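Local coordinates for SH2 domain-containing protein 3C (Homo sapiens, PDB 3T6G) that acts as an adapter in integrin-mediated cell adhesion and migration, signalling through BCAR1 and RAP1, its Ras-GEF-like C-terminal domain being closed and incapable of canonical exchange, at residues A19-L24 and S278-M283; K59-V64 and M142-S147; Q165-L170 and I179-K184; V209-T214 and L240-A245. The protein carries 2 engineered substitutions. All coordinates share one frame; numbering follows the deposited sequence.

Contact 1: residues A19-L24 and S278-M283; sequences ATFQSL and STEFQM
Phe21 reaches from the N-terminal loop across the start of helix 279-287, touching Ser278, Glu280 and Phe281 in turn. Its CB lies 3.9 Å from Glu280 OE2, where the extended glutamate chain passes obliquely across the base of the phenylalanine. CG stands anti to the backbone nitrogen (chi1 176°), which carries the ring away from the loop and in toward the helix. At CD1 the partner is the aliphatic part of the same glutamate, with Glu280 CB 3.9 Å away and approaching the ring obliquely. One atom further on, CE1 comes within 4.2 Å of Ser278 OG, again from an oblique direction. That hydroxyl oxygen has its own task. Ser278 is the N-cap of helix 279-287, and its OG accepts a hydrogen bond of 3.1 Å from Phe281 N, at an N-H...O angle of 157°. The aromatic ring therefore packs against the capped first turn of a helix in the all-helical Ras-GEF domain. At the tip, Phe21 CZ rests 4.0 Å from Phe281 CB, and Phe281 CA lies over one face of the Phe21 ring, displaced toward its rim. On the far side of the tip, Phe21 CE2 sits at the edge of the Phe281 ring, near that ring's plane. The end of Phe281 itself leads away from the loop, toward Met109 of helix 93-115, while Ile26 touches both phenylalanines. Ser23, two residues after Phe21, hydrogen-bonds to Glu275 of the preceding helix 271-276.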
loop_
_atom_site.group_PDB
_atom_site.type_symbol
_atom_site.label_atom_id
_atom_site.label_comp_id
_atom_site.label_asym_id
_atom_site.label_seq_id
_atom_site.Cartn_x
_atom_site.Cartn_y
_atom_site.Cartn_z
ATOM N N ALA A 19 21.777 -4.835 5.424
ATOM C CA ALA A 19 23.154 -5.301 5.558
ATOM C C ALA A 19 24.232 -4.203 5.515
ATOM O O ALA A 19 25.355 -4.432 5.964
ATOM C CB ALA A 19 23.445 -6.377 4.511
ATOM N N THR A 20 23.902 -3.023 4.982
ATOM C CA THR A 20 24.881 -1.930 4.893
ATOM C C THR A 20 24.593 -0.753 5.830
ATOM O O THR A 20 25.378 0.202 5.910
ATOM C CB THR A 20 25.055 -1.411 3.440
ATOM O OG1 THR A 20 23.813 -0.879 2.947
ATOM C CG2 THR A 20 25.529 -2.532 2.542
ATOM N N PHE A 21 23.468 -0.838 6.539
ATOM C CA PHE A 21 23.071 0.177 7.506
ATOM C C PHE A 21 24.066 0.224 8.670
ATOM O O PHE A 21 24.466 -0.813 9.202
ATOM C CB PHE A 21 21.644 -0.104 7.992
ATOM C CG PHE A 21 21.162 0.838 9.071
ATOM C CD1 PHE A 21 20.489 1.999 8.746
ATOM C CD2 PHE A 21 21.376 0.552 10.408
ATOM C CE1 PHE A 21 20.046 2.867 9.730
ATOM C CE2 PHE A 21 20.932 1.416 11.401
ATOM C CZ PHE A 21 20.264 2.575 11.057
ATOM N N GLN A 22 24.487 1.433 9.034
ATOM C CA GLN A 22 25.445 1.641 10.110
ATOM C C GLN A 22 24.914 2.782 10.962
ATOM O O GLN A 22 24.243 3.669 10.433
ATOM C CB GLN A 22 26.811 2.028 9.542
ATOM C CG GLN A 22 27.483 0.987 8.629
ATOM C CD GLN A 22 28.742 1.532 7.932
ATOM O OE1 GLN A 22 28.649 2.382 7.036
ATOM N NE2 GLN A 22 29.914 1.043 8.340
ATOM N N SER A 23 25.205 2.755 12.268
ATOM C CA SER A 23 24.769 3.790 13.214
ATOM C C SER A 23 25.382 3.551 14.588
ATOM O O SER A 23 26.101 2.573 14.782
ATOM C CB SER A 23 23.247 3.790 13.354
ATOM O OG SER A 23 22.830 4.710 14.351
ATOM N N LEU A 24 25.098 4.439 15.545
ATOM C CA LEU A 24 25.551 4.254 16.931
ATOM C C LEU A 24 24.673 3.236 17.650
ATOM O O LEU A 24 25.134 2.517 18.536
ATOM C CB LEU A 24 25.526 5.571 17.711
ATOM C CG LEU A 24 26.689 6.547 17.582
ATOM C CD1 LEU A 24 26.341 7.808 18.348
ATOM C CD2 LEU A 24 28.015 5.968 18.108
ATOM N N SER A 278 12.896 3.901 11.002
ATOM C CA SER A 278 13.454 3.570 9.709
ATOM C C SER A 278 13.439 2.046 9.533
ATOM O O SER A 278 13.825 1.307 10.463
ATOM C CB SER A 278 14.872 4.139 9.561
ATOM O OG SER A 278 15.838 3.104 9.522
ATOM N N THR A 279 12.991 1.595 8.348
ATOM C CA THR A 279 12.782 0.164 8.056
ATOM C C THR A 279 14.081 -0.643 8.097
ATOM O O THR A 279 14.117 -1.761 8.632
ATOM C CB THR A 279 12.128 -0.061 6.687
ATOM O OG1 THR A 279 10.853 0.587 6.649
ATOM C CG2 THR A 279 11.949 -1.550 6.442
ATOM N N GLU A 280 15.138 -0.077 7.524
ATOM C CA GLU A 280 16.469 -0.651 7.655
ATOM C C GLU A 280 16.863 -0.835 9.120
ATOM O O GLU A 280 17.376 -1.886 9.509
ATOM C CB GLU A 280 17.504 0.229 6.948
ATOM C CG GLU A 280 17.080 0.699 5.556
ATOM C CD GLU A 280 18.268 0.898 4.610
ATOM O OE1 GLU A 280 18.152 1.674 3.635
ATOM O OE2 GLU A 280 19.319 0.266 4.826
ATOM N N PHE A 281 16.635 0.185 9.939
ATOM C CA PHE A 281 16.928 0.054 11.364
ATOM C C PHE A 281 16.099 -1.104 11.942
ATOM O O PHE A 281 16.617 -1.974 12.662
ATOM C CB PHE A 281 16.643 1.362 12.119
ATOM C CG PHE A 281 16.558 1.186 13.615
ATOM C CD1 PHE A 281 17.710 1.153 14.394
ATOM C CD2 PHE A 281 15.326 1.050 14.244
ATOM C CE1 PHE A 281 17.635 0.988 15.786
ATOM C CE2 PHE A 281 15.236 0.886 15.637
ATOM C CZ PHE A 281 16.388 0.847 16.410
ATOM N N GLN A 282 14.815 -1.130 11.600
ATOM C CA GLN A 282 13.945 -2.189 12.096
ATOM C C GLN A 282 14.364 -3.585 11.654
ATOM O O GLN A 282 14.498 -4.483 12.481
ATOM C CB GLN A 282 12.498 -1.880 11.767
ATOM C CG GLN A 282 12.080 -0.579 12.448
ATOM C CD GLN A 282 10.692 -0.139 12.098
ATOM O OE1 GLN A 282 10.024 -0.772 11.296
ATOM N NE2 GLN A 282 10.252 0.969 12.681
ATOM N N MET A 283 14.610 -3.766 10.363
ATOM C CA MET A 283 15.029 -5.071 9.887
ATOM C C MET A 283 16.230 -5.583 10.675
ATOM O O MET A 283 16.226 -6.707 11.157
ATOM C CB MET A 283 15.298 -5.041 8.380
ATOM C CG MET A 283 14.053 -4.689 7.589
ATOM S SD MET A 283 14.364 -4.432 5.846
ATOM C CE MET A 283 14.666 -6.140 5.322
#

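Contact 2: residues K59-V64 and M142-S147; sequences KVDCLV and MGNMFS
The Phe146 ring meets the Asp61 carboxylate with its edge: Phe146 CE2 lies 3.5 Å from Asp61 OD1, and Asp61 OD2 is also close to the plane of the ring, beside CD2. Carboxylate and ring are turned 83° against each other, an arrangement that sets the slightly positive C-H rim, not the pi cloud, against the anionic oxygens. The ring is also stacked with Phe206. The amide of Asn144 stands nearly perpendicular to the same carboxylate and meets it through nitrogen. Its ND2 donates to Asp61 OD2 over 2.7 Å, nearly straight at 166°; the acceptor lies in the amide plane, and the bond uses the anti lone pair of OD2, directed away from OD1. Ser147 OG donates a second hydrogen bond to Asp61 OD2; its modelled length of 2.5 Å is doubtfully short. OD1 is taken by a salt bridge to Arg102 of helix 93-115, so both oxygens of this buried carboxylate are satisfied, and the charge pairing would probably help keep the aspartate ionised. A chi1 of 174° turns the Asn144 amide toward helix 50-64, and its two ends then have different partners. ND2 faces Asp61 and also bonds to Thr58 OG1, whereas OD1 accepts weak bonds from Phe146 N and Ser147 N. Asn144 is thus the N-cap of helix 145-155, following Gly143, where the chain leaves helical geometry with a positive phi. The whole is an N-capped helix start tied by a buried carboxylate to helix 50-64, in the interior of the all-helical Cdc25-homology (Ras-GEF) domain.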
loop_
_atom_site.group_PDB
_atom_site.type_symbol
_atom_site.label_atom_id
_atom_site.label_comp_id
_atom_site.label_asym_id
_atom_site.label_seq_id
_atom_site.Cartn_x
_atom_site.Cartn_y
_atom_site.Cartn_z
ATOM N N LYS A 59 7.143 11.686 8.600
ATOM C CA LYS A 59 8.253 12.250 7.836
ATOM C C LYS A 59 8.947 11.142 7.061
ATOM O O LYS A 59 9.161 11.234 5.853
ATOM C CB LYS A 59 9.260 12.917 8.762
ATOM C CG LYS A 59 10.004 14.088 8.133
ATOM C CD LYS A 59 11.255 13.692 7.367
ATOM C CE LYS A 59 12.492 14.512 7.831
ATOM N NZ LYS A 59 12.396 15.995 7.624
ATOM N N VAL A 60 9.304 10.090 7.777
ATOM C CA VAL A 60 10.035 8.998 7.178
ATOM C C VAL A 60 9.159 8.284 6.146
ATOM O O VAL A 60 9.633 7.875 5.098
ATOM C CB VAL A 60 10.481 8.039 8.272
ATOM C CG1 VAL A 60 11.174 6.844 7.682
ATOM C CG2 VAL A 60 11.425 8.784 9.249
ATOM N N ASP A 61 7.874 8.154 6.463
ATOM C CA ASP A 61 6.930 7.448 5.631
ATOM C C ASP A 61 6.910 8.130 4.277
ATOM O O ASP A 61 6.969 7.491 3.221
ATOM C CB ASP A 61 5.512 7.529 6.242
ATOM C CG ASP A 61 5.245 6.447 7.287
ATOM O OD1 ASP A 61 6.052 5.485 7.377
ATOM O OD2 ASP A 61 4.209 6.564 8.009
ATOM N N CYS A 62 6.788 9.447 4.338
ATOM C CA CYS A 62 6.714 10.278 3.170
ATOM C C CYS A 62 8.014 10.328 2.361
ATOM O O CYS A 62 7.991 10.513 1.142
ATOM C CB CYS A 62 6.294 11.663 3.593
ATOM S SG CYS A 62 4.577 11.717 4.065
ATOM N N LEU A 63 9.150 10.168 3.025
ATOM C CA LEU A 63 10.412 10.166 2.289
ATOM C C LEU A 63 10.495 8.870 1.486
ATOM O O LEU A 63 10.903 8.875 0.326
ATOM C CB LEU A 63 11.616 10.313 3.235
ATOM C CG LEU A 63 11.976 11.752 3.665
ATOM C CD1 LEU A 63 12.906 11.834 4.897
ATOM C CD2 LEU A 63 12.627 12.525 2.510
ATOM N N VAL A 64 10.093 7.767 2.112
ATOM C CA VAL A 64 10.226 6.448 1.520
ATOM C C VAL A 64 9.238 6.308 0.383
ATOM O O VAL A 64 9.528 5.708 -0.647
ATOM C CB VAL A 64 9.944 5.331 2.541
ATOM C CG1 VAL A 64 9.750 3.986 1.833
ATOM C CG2 VAL A 64 11.074 5.241 3.574
ATOM N N MET A 142 -1.945 14.027 11.619
ATOM C CA MET A 142 -1.035 13.835 10.495
ATOM C C MET A 142 -1.685 13.485 9.151
ATOM O O MET A 142 -1.033 13.593 8.115
ATOM C CB MET A 142 -0.018 12.745 10.838
ATOM C CG MET A 142 0.913 13.105 11.976
ATOM S SD MET A 142 1.164 14.881 12.052
ATOM C CE MET A 142 2.459 15.036 10.838
ATOM N N GLY A 143 -2.943 13.040 9.163
ATOM C CA GLY A 143 -3.586 12.531 7.953
ATOM C C GLY A 143 -2.683 11.562 7.192
ATOM O O GLY A 143 -2.519 11.673 5.985
ATOM N N ASN A 144 -2.066 10.639 7.924
ATOM C CA ASN A 144 -1.164 9.648 7.364
ATOM C C ASN A 144 -1.805 8.261 7.455
ATOM O O ASN A 144 -1.634 7.573 8.465
ATOM C CB ASN A 144 0.194 9.683 8.112
ATOM C CG ASN A 144 1.114 8.576 7.672
ATOM O OD1 ASN A 144 0.799 7.857 6.718
ATOM N ND2 ASN A 144 2.249 8.409 8.360
ATOM N N MET A 145 -2.555 7.860 6.417
ATOM C CA MET A 145 -3.287 6.585 6.426
ATOM C C MET A 145 -2.350 5.388 6.427
ATOM O O MET A 145 -2.715 4.301 6.854
ATOM C CB MET A 145 -4.221 6.447 5.222
ATOM C CG MET A 145 -5.309 7.489 5.071
ATOM S SD MET A 145 -6.301 7.737 6.568
ATOM C CE MET A 145 -5.146 8.637 7.599
ATOM N N PHE A 146 -1.145 5.579 5.920
ATOM C CA PHE A 146 -0.204 4.466 5.812
ATOM C C PHE A 146 0.157 3.929 7.204
ATOM O O PHE A 146 -0.198 2.803 7.550
ATOM C CB PHE A 146 1.037 4.891 5.008
ATOM C CG PHE A 146 2.145 3.848 4.975
ATOM C CD1 PHE A 146 2.129 2.823 4.067
ATOM C CD2 PHE A 146 3.201 3.917 5.845
ATOM C CE1 PHE A 146 3.133 1.892 4.036
ATOM C CE2 PHE A 146 4.208 2.984 5.811
ATOM C CZ PHE A 146 4.175 1.971 4.917
ATOM N N SER A 147 0.839 4.739 8.011
ATOM C CA SER A 147 1.217 4.313 9.368
ATOM C C SER A 147 0.048 4.179 10.353
ATOM O O SER A 147 0.088 3.351 11.260
ATOM C CB SER A 147 2.345 5.179 9.939
ATOM O OG SER A 147 3.599 4.656 9.492
#

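Contact 3: residues Q165-L170 and I179-K184; sequences QTWVTL and ILYEKK
Two successive helices of the Ras-GEF domain, 164-173 and 175-193, are bridged here by a pair of aromatic side chains, Trp167 and Tyr181, which meet across the bend where the chain changes direction. The indole of Trp167 enters with its six-membered ring foremost. The atom nearest the tyrosine is Trp167 CH2, 3.8 Å from Tyr181 CE2. The centroids of the Trp167 six-membered ring and the Tyr181 ring are 5.6 Å apart and the planes are inclined at 35°, an oblique meeting of the two rings. The touching is therefore confined to one side of each ring, the CD2-CE2 side of the tyrosine against the CZ3-CH2 corner of the indole. Different first torsions bring the groups together over a wide backbone separation. In Tyr181, CG lies anti to the backbone nitrogen (chi1 -178°), whereas in Trp167 it lies anti to the carbonyl carbon (chi1 -68°). Both rings are buried, and no hydrogen bond crosses between residues 165-170 and 179-184, so this is an apolar contact. Neighbouring helices complete the surroundings: Leu128 of helix 121-140 packs on Trp167, while Met152 and Leu155 of helix 145-155 touch Tyr181. The one polar atom of the indole faces back along the chain, Trp167 NE1 being hydrogen-bonded to Ile160 O. At the opposite end of the indole, Trp167 CZ3 lies 4.0 Å from Tyr181 CD2.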
loop_
_atom_site.group_PDB
_atom_site.type_symbol
_atom_site.label_atom_id
_atom_site.label_comp_id
_atom_site.label_asym_id
_atom_site.label_seq_id
_atom_site.Cartn_x
_atom_site.Cartn_y
_atom_site.Cartn_z
ATOM N N GLN A 165 -5.821 -9.613 30.003
ATOM C CA GLN A 165 -5.527 -8.797 31.171
ATOM C C GLN A 165 -5.272 -7.365 30.740
ATOM O O GLN A 165 -5.806 -6.438 31.350
ATOM C CB GLN A 165 -4.316 -9.330 31.947
ATOM C CG GLN A 165 -4.573 -10.610 32.755
ATOM C CD GLN A 165 -3.416 -10.947 33.690
ATOM O OE1 GLN A 165 -2.979 -10.111 34.483
ATOM N NE2 GLN A 165 -2.903 -12.166 33.584
ATOM N N THR A 166 -4.466 -7.190 29.683
ATOM C CA THR A 166 -4.126 -5.853 29.185
ATOM C C THR A 166 -5.359 -5.101 28.660
ATOM O O THR A 166 -5.575 -3.940 29.004
ATOM C CB THR A 166 -3.033 -5.903 28.085
ATOM O OG1 THR A 166 -1.943 -6.733 28.515
ATOM C CG2 THR A 166 -2.515 -4.510 27.775
ATOM N N TRP A 167 -6.175 -5.765 27.841
ATOM C CA TRP A 167 -7.398 -5.138 27.315
ATOM C C TRP A 167 -8.456 -4.808 28.378
ATOM O O TRP A 167 -9.048 -3.723 28.353
ATOM C CB TRP A 167 -8.010 -5.967 26.176
ATOM C CG TRP A 167 -7.144 -5.941 25.015
ATOM C CD1 TRP A 167 -6.178 -6.846 24.696
ATOM C CD2 TRP A 167 -7.089 -4.916 24.019
ATOM N NE1 TRP A 167 -5.534 -6.455 23.547
ATOM C CE2 TRP A 167 -6.075 -5.266 23.110
ATOM C CE3 TRP A 167 -7.806 -3.729 23.803
ATOM C CZ2 TRP A 167 -5.753 -4.482 21.996
ATOM C CZ3 TRP A 167 -7.495 -2.951 22.700
ATOM C CH2 TRP A 167 -6.475 -3.330 21.806
ATOM N N VAL A 168 -8.702 -5.739 29.297
ATOM C CA VAL A 168 -9.623 -5.470 30.398
ATOM C C VAL A 168 -9.161 -4.226 31.158
ATOM O O VAL A 168 -9.932 -3.292 31.383
ATOM C CB VAL A 168 -9.706 -6.646 31.384
ATOM C CG1 VAL A 168 -10.281 -6.170 32.706
ATOM C CG2 VAL A 168 -10.533 -7.795 30.806
ATOM N N THR A 169 -7.886 -4.208 31.534
ATOM C CA THR A 169 -7.361 -3.074 32.273
ATOM C C THR A 169 -7.316 -1.780 31.449
ATOM O O THR A 169 -7.413 -0.688 32.026
ATOM C CB THR A 169 -6.033 -3.410 33.015
ATOM O OG1 THR A 169 -5.270 -2.220 33.242
ATOM C CG2 THR A 169 -5.224 -4.388 32.249
ATOM N N LEU A 170 -7.216 -1.892 30.116
ATOM C CA LEU A 170 -7.337 -0.711 29.247
ATOM C C LEU A 170 -8.756 -0.182 29.333
ATOM O O LEU A 170 -9.002 1.027 29.273
ATOM C CB LEU A 170 -7.008 -1.030 27.784
ATOM C CG LEU A 170 -7.192 0.099 26.750
ATOM C CD1 LEU A 170 -5.959 0.996 26.705
ATOM C CD2 LEU A 170 -7.462 -0.435 25.335
ATOM N N ILE A 179 -12.630 2.954 23.903
ATOM C CA ILE A 179 -13.816 3.265 23.100
ATOM C C ILE A 179 -13.394 3.842 21.758
ATOM O O ILE A 179 -13.905 3.459 20.699
ATOM C CB ILE A 179 -14.750 4.285 23.797
ATOM C CG1 ILE A 179 -15.163 3.793 25.182
ATOM C CG2 ILE A 179 -16.017 4.525 22.979
ATOM C CD1 ILE A 179 -16.146 4.721 25.856
ATOM N N LEU A 180 -12.452 4.772 21.813
ATOM C CA LEU A 180 -11.947 5.409 20.618
ATOM C C LEU A 180 -11.540 4.330 19.601
ATOM O O LEU A 180 -11.953 4.364 18.433
ATOM C CB LEU A 180 -10.769 6.303 20.981
ATOM C CG LEU A 180 -10.240 7.147 19.824
ATOM C CD1 LEU A 180 -11.223 8.265 19.553
ATOM C CD2 LEU A 180 -8.837 7.703 20.117
ATOM N N TYR A 181 -10.764 3.358 20.076
ATOM C CA TYR A 181 -10.293 2.246 19.262
ATOM C C TYR A 181 -11.437 1.417 18.674
ATOM O O TYR A 181 -11.502 1.219 17.456
ATOM C CB TYR A 181 -9.383 1.349 20.094
ATOM C CG TYR A 181 -8.809 0.190 19.330
ATOM C CD1 TYR A 181 -7.885 0.394 18.330
ATOM C CD2 TYR A 181 -9.183 -1.114 19.612
ATOM C CE1 TYR A 181 -7.352 -0.677 17.617
ATOM C CE2 TYR A 181 -8.653 -2.195 18.902
ATOM C CZ TYR A 181 -7.738 -1.966 17.909
ATOM O OH TYR A 181 -7.198 -3.018 17.202
ATOM N N GLU A 182 -12.337 0.942 19.545
ATOM C CA GLU A 182 -13.394 0.012 19.148
ATOM C C GLU A 182 -14.454 0.675 18.303
ATOM O O GLU A 182 -15.019 0.060 17.391
ATOM C CB GLU A 182 -14.081 -0.602 20.372
ATOM C CG GLU A 182 -13.291 -1.711 21.020
ATOM C CD GLU A 182 -13.037 -2.870 20.077
ATOM O OE1 GLU A 182 -13.971 -3.224 19.320
ATOM O OE2 GLU A 182 -11.908 -3.422 20.101
ATOM N N LYS A 183 -14.731 1.931 18.627
ATOM C CA LYS A 183 -15.905 2.606 18.101
ATOM C C LYS A 183 -15.596 3.677 17.056
ATOM O O LYS A 183 -16.497 4.141 16.367
ATOM C CB LYS A 183 -16.721 3.202 19.257
ATOM C CG LYS A 183 -17.443 2.157 20.122
ATOM C CD LYS A 183 -18.596 1.494 19.367
ATOM C CE LYS A 183 -19.369 0.523 20.248
ATOM N NZ LYS A 183 -20.500 -0.129 19.511
ATOM N N LYS A 184 -14.334 4.078 16.938
ATOM C CA LYS A 184 -13.980 5.122 15.976
ATOM C C LYS A 184 -12.950 4.650 14.970
ATOM O O LYS A 184 -13.205 4.640 13.770
ATOM C CB LYS A 184 -13.469 6.373 16.692
ATOM C CG LYS A 184 -14.489 7.007 17.639
ATOM C CD LYS A 184 -15.679 7.591 16.895
ATOM C CE LYS A 184 -16.761 8.044 17.861
ATOM N NZ LYS A 184 -18.082 8.206 17.175
#

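Contact 4: residues V209-T214 and L240-A245; sequences VLPLIT and LAHLEA
Pro211 lays its ring carbons over one face of the His242 imidazole. Pro211 CB is 3.4 Å from the centroid of that ring and 20° off the normal, a CH-pi contact. It is slightly displaced toward the ND1-CE1 side, with CB 3.3 Å from His242 ND1. Pro211 CG continues over the same ring, 3.7 Å from His242 CE1. One residue further along each helix a second, purely aliphatic touch is made, Leu212 CD1 against Leu243 CD2 at 4.1 Å, the two side chains crossing at about a right angle. The histidine is brought over by its first torsion (chi1 -70°), which places CG beside the backbone nitrogen and opposite the carbonyl carbon. Pro211 lies in the first turn of helix 210-215, next but one after the N-cap Val209, where a residue lacking an N-H costs the helix no backbone bond. In the next shell, His234 meets His242 edge-to-face, Leu87 touches Leu212 and Leu216 touches Leu243. Helix 236-250 also faces a second protein: outside this pairing, Glu244 reaches a basic side chain of that other chain, consistent with the role of the closed domain in binding BCAR1. Between residues 209-214 and 240-245 no hydrogen bond forms. The pairing rests on shape and dispersion, with C-H groups against a pi face, and such a contact would probably suit a neutral imidazole better than a charged one.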
loop_
_atom_site.group_PDB
_atom_site.type_symbol
_atom_site.label_atom_id
_atom_site.label_comp_id
_atom_site.label_asym_id
_atom_site.label_seq_id
_atom_site.Cartn_x
_atom_site.Cartn_y
_atom_site.Cartn_z
ATOM N N VAL A 209 -3.339 3.418 0.499
ATOM C CA VAL A 209 -2.886 2.750 -0.721
ATOM C C VAL A 209 -2.563 1.280 -0.471
ATOM O O VAL A 209 -2.100 0.590 -1.379
ATOM C CB VAL A 209 -1.593 3.421 -1.345
ATOM C CG1 VAL A 209 -1.774 4.906 -1.572
ATOM C CG2 VAL A 209 -0.368 3.191 -0.470
ATOM N N LEU A 210 -2.773 0.786 0.749
ATOM C CA LEU A 210 -2.496 -0.637 0.995
ATOM C C LEU A 210 -3.412 -1.621 0.244
ATOM O O LEU A 210 -2.951 -2.641 -0.254
ATOM C CB LEU A 210 -2.420 -0.977 2.481
ATOM C CG LEU A 210 -0.960 -1.315 2.744
ATOM C CD1 LEU A 210 -0.214 -0.051 3.122
ATOM C CD2 LEU A 210 -0.809 -2.384 3.793
ATOM N N PRO A 211 -4.711 -1.341 0.177
ATOM C CA PRO A 211 -5.463 -2.254 -0.682
ATOM C C PRO A 211 -4.868 -2.293 -2.088
ATOM O O PRO A 211 -4.468 -3.362 -2.521
ATOM C CB PRO A 211 -6.861 -1.643 -0.687
ATOM C CG PRO A 211 -6.970 -1.048 0.662
ATOM C CD PRO A 211 -5.598 -0.477 0.969
ATOM N N LEU A 212 -4.782 -1.154 -2.767
ATOM C CA LEU A 212 -4.170 -1.097 -4.099
ATOM C C LEU A 212 -2.847 -1.876 -4.244
ATOM O O LEU A 212 -2.726 -2.756 -5.083
ATOM C CB LEU A 212 -3.918 0.346 -4.495
ATOM C CG LEU A 212 -3.071 0.516 -5.760
ATOM C CD1 LEU A 212 -3.855 0.033 -7.000
ATOM C CD2 LEU A 212 -2.648 1.965 -5.932
ATOM N N ILE A 213 -1.837 -1.557 -3.450
ATOM C CA ILE A 213 -0.554 -2.198 -3.683
ATOM C C ILE A 213 -0.593 -3.688 -3.407
ATOM O O ILE A 213 0.241 -4.446 -3.893
ATOM C CB ILE A 213 0.607 -1.533 -2.927
ATOM C CG1 ILE A 213 0.380 -1.554 -1.412
ATOM C CG2 ILE A 213 0.827 -0.108 -3.426
ATOM C CD1 ILE A 213 1.550 -0.942 -0.653
ATOM N N THR A 214 -1.569 -4.119 -2.634
ATOM C CA THR A 214 -1.694 -5.541 -2.363
ATOM C C THR A 214 -2.338 -6.267 -3.558
ATOM O O THR A 214 -1.874 -7.327 -3.982
ATOM C CB THR A 214 -2.463 -5.768 -1.075
ATOM O OG1 THR A 214 -1.978 -4.844 -0.095
ATOM C CG2 THR A 214 -2.237 -7.179 -0.569
ATOM N N LEU A 240 -12.799 -2.876 -8.086
ATOM C CA LEU A 240 -12.836 -1.757 -9.024
ATOM C C LEU A 240 -12.887 -0.413 -8.282
ATOM O O LEU A 240 -12.573 0.635 -8.826
ATOM C CB LEU A 240 -14.003 -1.889 -10.010
ATOM C CG LEU A 240 -14.110 -0.830 -11.126
ATOM C CD1 LEU A 240 -12.951 -0.889 -12.115
ATOM C CD2 LEU A 240 -15.433 -0.949 -11.867
ATOM N N ALA A 241 -13.281 -0.455 -7.026
ATOM C CA ALA A 241 -13.413 0.758 -6.248
ATOM C C ALA A 241 -12.024 1.237 -5.818
ATOM O O ALA A 241 -11.702 2.422 -5.899
ATOM C CB ALA A 241 -14.300 0.506 -5.047
ATOM N N HIS A 242 -11.183 0.310 -5.394
ATOM C CA HIS A 242 -9.822 0.677 -5.077
ATOM C C HIS A 242 -9.074 1.164 -6.296
ATOM O O HIS A 242 -8.311 2.123 -6.197
ATOM C CB HIS A 242 -9.100 -0.466 -4.379
ATOM C CG HIS A 242 -9.604 -0.709 -2.988
ATOM N ND1 HIS A 242 -9.620 -1.961 -2.399
ATOM C CD2 HIS A 242 -10.130 0.142 -2.077
ATOM C CE1 HIS A 242 -10.129 -1.867 -1.185
ATOM N NE2 HIS A 242 -10.455 -0.606 -0.968
ATOM N N LEU A 243 -9.315 0.539 -7.450
ATOM C CA LEU A 243 -8.598 0.913 -8.668
ATOM C C LEU A 243 -9.014 2.287 -9.178
ATOM O O LEU A 243 -8.177 3.095 -9.555
ATOM C CB LEU A 243 -8.781 -0.124 -9.767
ATOM C CG LEU A 243 -8.128 -1.481 -9.543
ATOM C CD1 LEU A 243 -8.671 -2.481 -10.586
ATOM C CD2 LEU A 243 -6.615 -1.380 -9.617
ATOM N N GLU A 244 -10.304 2.566 -9.187
ATOM C CA GLU A 244 -10.728 3.877 -9.656
ATOM C C GLU A 244 -10.208 4.952 -8.714
ATOM O O GLU A 244 -9.769 6.009 -9.148
ATOM C CB GLU A 244 -12.249 3.963 -9.787
ATOM C CG GLU A 244 -12.797 3.310 -11.057
ATOM C CD GLU A 244 -14.303 3.435 -11.164
ATOM O OE1 GLU A 244 -15.017 2.961 -10.256
ATOM O OE2 GLU A 244 -14.782 4.028 -12.141
ATOM N N ALA A 245 -10.264 4.665 -7.423
ATOM C CA ALA A 245 -9.835 5.613 -6.408
ATOM C C ALA A 245 -8.353 5.900 -6.575
ATOM O O ALA A 245 -7.883 7.014 -6.322
ATOM C CB ALA A 245 -10.137 5.065 -4.977
#

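In the fold
Contact 2 lies nearest the middle of the chain, its centre about 8 Å from the chain centre, and the others are arranged around it. Contacts 2 and 4 touch directly, Phe146 CD1 packing 3.8 Å from Leu210 CD1. Contacts 1 and 2, with centres about 19 Å apart, do not touch, but Arg102 of helix 93-115 serves both, pairing with Asp61 and hydrogen-bonding to Thr279. Contact 3 is remote, about 33 Å from contact 1 and 25 Å from contact 2 between centres. The 19-24 and 278-283 pairing joins the N-terminal loop to a late helix of the chain, and the other three contacts fall between them in sequence. Contact 4 borders the second protein.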